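Local coordinates for protein geranyltranstransferase (Thermotoga neapolitana, PDB 4WK5) that probably acts as a magnesium-dependent prenyltransferase of the FPP/GGPP synthase family, joining isoprenoid units during isoprene biosynthesis, at residues A[25-37]-A[76-88]. Numbering follows the deposited sequence. Where two conformers were deposited one is given.
Sequences KETIERRIEELVK and ERLVDVAVAVELF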
loop_
_atom_site.group_PDB
_atom_site.type_symbol
_atom_site.label_atom_id
_atom_site.label_comp_id
_atom_site.label_asym_id
_atom_site.label_seq_id
_atom_site.Cartn_x
_atom_site.Cartn_y
_atom_site.Cartn_z
ATOM N N LYS A 25 24.668 2.698 -8.068
ATOM C CA LYS A 25 23.440 2.649 -8.871
ATOM C C LYS A 25 23.263 1.266 -9.491
ATOM O O LYS A 25 22.146 0.741 -9.559
ATOM C CB LYS A 25 23.441 3.719 -9.966
ATOM C CG LYS A 25 22.064 3.935 -10.584
ATOM C CD LYS A 25 22.039 5.079 -11.589
ATOM C CE LYS A 25 20.768 5.042 -12.432
ATOM N NZ LYS A 25 20.585 3.742 -13.166
ATOM N N GLU A 26 24.360 0.660 -9.932
ATOM C CA GLU A 26 24.271 -0.682 -10.486
ATOM C C GLU A 26 23.767 -1.664 -9.420
ATOM O O GLU A 26 22.955 -2.534 -9.720
ATOM C CB GLU A 26 25.617 -1.117 -11.070
ATOM C CG GLU A 26 25.857 -0.457 -12.418
ATOM C CD GLU A 26 27.087 -0.959 -13.139
ATOM O OE1 GLU A 26 27.904 -1.681 -12.525
ATOM O OE2 GLU A 26 27.228 -0.626 -14.335
ATOM N N THR A 27 24.211 -1.489 -8.177
ATOM C CA THR A 27 23.737 -2.315 -7.070
ATOM C C THR A 27 22.229 -2.169 -6.886
ATOM O O THR A 27 21.508 -3.167 -6.726
ATOM C CB THR A 27 24.458 -1.957 -5.764
ATOM O OG1 THR A 27 25.837 -2.307 -5.893
ATOM C CG2 THR A 27 23.853 -2.713 -4.587
ATOM N N ILE A 28 21.755 -0.931 -6.961
ATOM C CA ILE A 28 20.320 -0.655 -6.859
ATOM C C ILE A 28 19.558 -1.300 -8.022
ATOM O O ILE A 28 18.538 -1.955 -7.805
ATOM C CB ILE A 28 20.043 0.861 -6.815
ATOM C CG1 ILE A 28 20.583 1.452 -5.506
ATOM C CG2 ILE A 28 18.541 1.147 -6.930
ATOM C CD1 ILE A 28 20.782 2.958 -5.558
ATOM N N GLU A 29 20.046 -1.135 -9.247
ATOM C CA GLU A 29 19.340 -1.681 -10.410
ATOM C C GLU A 29 19.270 -3.202 -10.375
ATOM O O GLU A 29 18.251 -3.801 -10.744
ATOM C CB GLU A 29 19.999 -1.225 -11.713
ATOM C CG GLU A 29 20.042 0.296 -11.880
ATOM C CD GLU A 29 18.679 0.905 -12.215
ATOM O OE1 GLU A 29 17.688 0.152 -12.387
ATOM O OE2 GLU A 29 18.601 2.146 -12.296
ATOM N N ARG A 30 20.369 -3.822 -9.956
ATOM C CA ARG A 30 20.443 -5.273 -9.828
ATOM C C ARG A 30 19.416 -5.800 -8.838
ATOM O O ARG A 30 18.667 -6.741 -9.132
ATOM C CB ARG A 30 21.850 -5.681 -9.389
ATOM C CG ARG A 30 22.023 -7.160 -9.067
ATOM C CD ARG A 30 21.806 -8.026 -10.287
ATOM N NE ARG A 30 22.275 -9.392 -10.059
ATOM C CZ ARG A 30 21.759 -10.469 -10.642
ATOM N NH1 ARG A 30 20.738 -10.349 -11.482
ATOM N NH2 ARG A 30 22.262 -11.670 -10.379
ATOM N N ARG A 31 19.376 -5.194 -7.656
ATOM C CA ARG A 31 18.463 -5.688 -6.642
ATOM C C ARG A 31 17.006 -5.421 -7.025
ATOM O O ARG A 31 16.147 -6.287 -6.841
ATOM C CB ARG A 31 18.767 -5.065 -5.278
ATOM C CG ARG A 31 17.768 -5.490 -4.210
ATOM C CD ARG A 31 17.838 -6.991 -3.912
ATOM N NE ARG A 31 19.045 -7.326 -3.167
ATOM C CZ ARG A 31 19.152 -7.239 -1.845
ATOM N NH1 ARG A 31 18.123 -6.822 -1.120
ATOM N NH2 ARG A 31 20.293 -7.560 -1.249
ATOM N N ILE A 32 16.715 -4.241 -7.568
ATOM C CA ILE A 32 15.314 -3.933 -7.829
ATOM C C ILE A 32 14.779 -4.810 -8.984
ATOM O O ILE A 32 13.613 -5.207 -8.960
ATOM C CB ILE A 32 15.086 -2.406 -8.089
ATOM C CG1 ILE A 32 13.616 -2.045 -7.837
ATOM C CG2 ILE A 32 15.574 -1.963 -9.467
ATOM C CD1 ILE A 32 13.320 -0.545 -7.901
ATOM N N GLU A 33 15.617 -5.147 -9.962
ATOM C CA GLU A 33 15.134 -6.010 -11.038
ATOM C C GLU A 33 14.905 -7.441 -10.556
ATOM O O GLU A 33 14.036 -8.143 -11.076
ATOM C CB GLU A 33 16.096 -6.007 -12.219
ATOM C CG GLU A 33 16.095 -4.708 -13.018
ATOM C CD GLU A 33 14.742 -4.350 -13.651
ATOM O OE1 GLU A 33 13.807 -5.174 -13.638
ATOM O OE2 GLU A 33 14.631 -3.242 -14.205
ATOM N N GLU A 34 15.682 -7.872 -9.569
ATOM C CA GLU A 34 15.463 -9.187 -8.966
ATOM C C GLU A 34 14.079 -9.260 -8.323
ATOM O O GLU A 34 13.368 -10.273 -8.454
ATOM C CB GLU A 34 16.537 -9.506 -7.921
ATOM C CG GLU A 34 17.873 -9.878 -8.502
ATOM C CD GLU A 34 18.939 -10.075 -7.440
ATOM O OE1 GLU A 34 18.703 -9.697 -6.271
ATOM O OE2 GLU A 34 20.010 -10.623 -7.778
ATOM N N LEU A 35 13.693 -8.183 -7.646
ATOM C CA LEU A 35 12.430 -8.167 -6.903
ATOM C C LEU A 35 11.206 -8.095 -7.807
ATOM O O LEU A 35 10.138 -8.603 -7.445
ATOM C CB LEU A 35 12.399 -6.990 -5.914
ATOM C CG LEU A 35 13.395 -7.109 -4.761
ATOM C CD1 LEU A 35 13.394 -5.825 -3.955
ATOM C CD2 LEU A 35 13.037 -8.288 -3.880
ATOM N N VAL A 36 11.329 -7.464 -8.971
ATOM C CA VAL A 36 10.159 -7.335 -9.847
ATOM C C VAL A 36 10.144 -8.307 -11.045
ATOM O O VAL A 36 9.236 -8.247 -11.892
ATOM C CB VAL A 36 10.000 -5.877 -10.371
ATOM C CG1 VAL A 36 9.736 -4.920 -9.206
ATOM C CG2 VAL A 36 11.221 -5.417 -11.200
ATOM N N LYS A 37 11.126 -9.206 -11.120
ATOM C CA LYS A 37 11.046 -10.326 -12.068
ATOM C C LYS A 37 9.775 -11.152 -11.822
ATOM O O LYS A 37 9.496 -11.575 -10.693
ATOM C CB LYS A 37 12.285 -11.222 -11.972
ATOM C CG LYS A 37 12.356 -12.269 -13.079
ATOM C CD LYS A 37 12.945 -13.581 -12.578
ATOM C CE LYS A 37 14.451 -13.513 -12.478
ATOM N NZ LYS A 37 15.111 -14.788 -12.937
ATOM N N GLU A 76 23.768 -4.498 3.544
ATOM C CA GLU A 76 22.638 -5.345 3.157
ATOM C C GLU A 76 21.281 -4.777 3.564
ATOM O O GLU A 76 20.367 -4.687 2.739
ATOM C CB GLU A 76 22.807 -6.753 3.741
ATOM C CG GLU A 76 21.669 -7.708 3.395
ATOM C CD GLU A 76 21.324 -7.726 1.908
ATOM O OE1 GLU A 76 22.248 -7.690 1.067
ATOM O OE2 GLU A 76 20.119 -7.780 1.582
ATOM N N ARG A 77 21.155 -4.407 4.834
ATOM C CA ARG A 77 19.928 -3.796 5.333
ATOM C C ARG A 77 19.700 -2.442 4.667
ATOM O O ARG A 77 18.563 -2.026 4.454
ATOM C CB ARG A 77 19.976 -3.636 6.856
ATOM C CG ARG A 77 19.862 -4.943 7.629
ATOM C CD ARG A 77 19.621 -4.683 9.109
ATOM N NE ARG A 77 18.664 -5.627 9.683
ATOM C CZ ARG A 77 18.973 -6.554 10.585
ATOM N NH1 ARG A 77 18.033 -7.366 11.050
ATOM N NH2 ARG A 77 20.217 -6.667 11.026
ATOM N N LEU A 78 20.792 -1.763 4.340
ATOM C CA LEU A 78 20.718 -0.468 3.673
ATOM C C LEU A 78 20.130 -0.649 2.265
ATOM O O LEU A 78 19.274 0.129 1.825
ATOM C CB LEU A 78 22.106 0.172 3.608
ATOM C CG LEU A 78 22.309 1.682 3.539
ATOM C CD1 LEU A 78 21.685 2.388 4.734
ATOM C CD2 LEU A 78 23.803 1.973 3.457
ATOM N N VAL A 79 20.594 -1.679 1.561
ATOM C CA VAL A 79 20.109 -1.949 0.204
ATOM C C VAL A 79 18.606 -2.219 0.211
ATOM O O VAL A 79 17.878 -1.709 -0.643
ATOM C CB VAL A 79 20.857 -3.139 -0.435
ATOM C CG1 VAL A 79 20.150 -3.608 -1.707
ATOM C CG2 VAL A 79 22.309 -2.759 -0.714
ATOM N N ASP A 80 18.145 -2.995 1.192
ATOM C CA ASP A 80 16.717 -3.274 1.361
ATOM C C ASP A 80 15.875 -2.009 1.486
ATOM O O ASP A 80 14.840 -1.882 0.815
ATOM C CB ASP A 80 16.476 -4.152 2.592
ATOM C CG ASP A 80 16.942 -5.577 2.392
ATOM O OD1 ASP A 80 17.077 -6.004 1.228
ATOM O OD2 ASP A 80 17.166 -6.264 3.410
ATOM N N VAL A 81 16.323 -1.083 2.336
ATOM C CA VAL A 81 15.648 0.189 2.539
ATOM C C VAL A 81 15.683 1.007 1.255
ATOM O O VAL A 81 14.660 1.568 0.850
ATOM C CB VAL A 81 16.291 1.012 3.698
ATOM C CG1 VAL A 81 15.651 2.385 3.825
ATOM C CG2 VAL A 81 16.169 0.244 5.009
ATOM N N ALA A 82 16.856 1.080 0.619
ATOM C CA ALA A 82 16.976 1.879 -0.591
ATOM C C ALA A 82 16.032 1.386 -1.684
ATOM O O ALA A 82 15.339 2.183 -2.300
ATOM C CB ALA A 82 18.426 1.890 -1.102
ATOM N N VAL A 83 16.000 0.079 -1.919
ATOM C CA VAL A 83 15.122 -0.445 -2.967
ATOM C C VAL A 83 13.654 -0.280 -2.594
ATOM O O VAL A 83 12.836 0.041 -3.460
ATOM C CB VAL A 83 15.448 -1.917 -3.285
ATOM C CG1 VAL A 83 14.461 -2.476 -4.283
ATOM C CG2 VAL A 83 16.854 -2.004 -3.842
ATOM N N ALA A 84 13.318 -0.446 -1.314
ATOM C CA ALA A 84 11.947 -0.186 -0.854
ATOM C C ALA A 84 11.507 1.235 -1.186
ATOM O O ALA A 84 10.404 1.452 -1.696
ATOM C CB ALA A 84 11.819 -0.433 0.642
ATOM N N VAL A 85 12.378 2.208 -0.915
ATOM C CA VAL A 85 12.031 3.592 -1.173
ATOM C C VAL A 85 11.809 3.786 -2.673
ATOM O O VAL A 85 10.879 4.478 -3.099
ATOM C CB VAL A 85 13.126 4.545 -0.643
ATOM C CG1 VAL A 85 12.939 5.942 -1.187
ATOM C CG2 VAL A 85 13.108 4.550 0.900
ATOM N N GLU A 86 12.639 3.150 -3.486
ATOM C CA GLU A 86 12.494 3.344 -4.928
ATOM C C GLU A 86 11.258 2.619 -5.467
ATOM O O GLU A 86 10.591 3.134 -6.374
ATOM C CB GLU A 86 13.752 2.881 -5.680
ATOM C CG GLU A 86 13.747 3.191 -7.195
ATOM C CD GLU A 86 13.720 4.685 -7.546
ATOM O OE1 GLU A 86 13.900 5.547 -6.663
ATOM O OE2 GLU A 86 13.500 4.999 -8.734
ATOM N N LEU A 87 10.943 1.439 -4.931
ATOM C CA LEU A 87 9.705 0.755 -5.315
ATOM C C LEU A 87 8.485 1.614 -4.982
ATOM O O LEU A 87 7.543 1.724 -5.776
ATOM C CB LEU A 87 9.602 -0.604 -4.621
ATOM C CG LEU A 87 10.584 -1.666 -5.147
ATOM C CD1 LEU A 87 10.634 -2.844 -4.181
ATOM C CD2 LEU A 87 10.173 -2.141 -6.536
ATOM N N PHE A 88 8.504 2.233 -3.807
ATOM C CA PHE A 88 7.401 3.086 -3.391
ATOM C C PHE A 88 7.269 4.286 -4.320
ATOM O O PHE A 88 6.153 4.641 -4.739
ATOM C CB PHE A 88 7.580 3.543 -1.930
ATOM C CG PHE A 88 6.358 4.209 -1.371
ATOM C CD1 PHE A 88 6.107 5.547 -1.618
ATOM C CD2 PHE A 88 5.431 3.471 -0.641
ATOM C CE1 PHE A 88 4.947 6.155 -1.132
ATOM C CE2 PHE A 88 4.269 4.079 -0.152
ATOM C CZ PHE A 88 4.035 5.409 -0.401
#
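Arg31 NH1 donates to Asp80 OD1 at 2.7 Å, a salt bridge whose N-H...O angle of 133° marks it as bent, although the oxygen lies in the guanidinium plane. Arg31 NH2 is the straighter donor, meeting the syn lone pair of Glu76 OE2 at 2.8 Å, and Glu76 OE1 adds a weak second bond. The Glu76 carboxylate is nearly coplanar with the guanidinium, whereas that of Asp80 is twisted well away from it. CG anti to the backbone N (chi1 176°), followed by bends at chi2 and chi3, carries the Arg31 head over Val79, whose CG1 stands 3.7 Å above the centre of one guanidinium face. Replacing Arg31 by alanine is likely to leave the Asp80 and Glu76 carboxylates without their shared cation and to open a gap over Val79 CG1.

Beyond these salt bridges the packing is knobs-into-holes: Val83 inserts among Ile28, Arg31, Ile32 and Leu35. Its two methyls divide the work, CG2 lying 3.6 Å from Arg31 CG and CG1 3.5 Å from Leu35 CD1. Ile32 and Leu87 run alongside each other with their tips pointing opposite ways, Ile32 CG1 lying 3.7 Å from Leu87 CD2.

The axes of segments 25-36 and 76-88 approach to 9.9 Å and cross at -69°; they belong to helices 23-36 and 75-96 of this mostly helical fold, with helices 43-53, 59-70 and 119-138 packed around the junction.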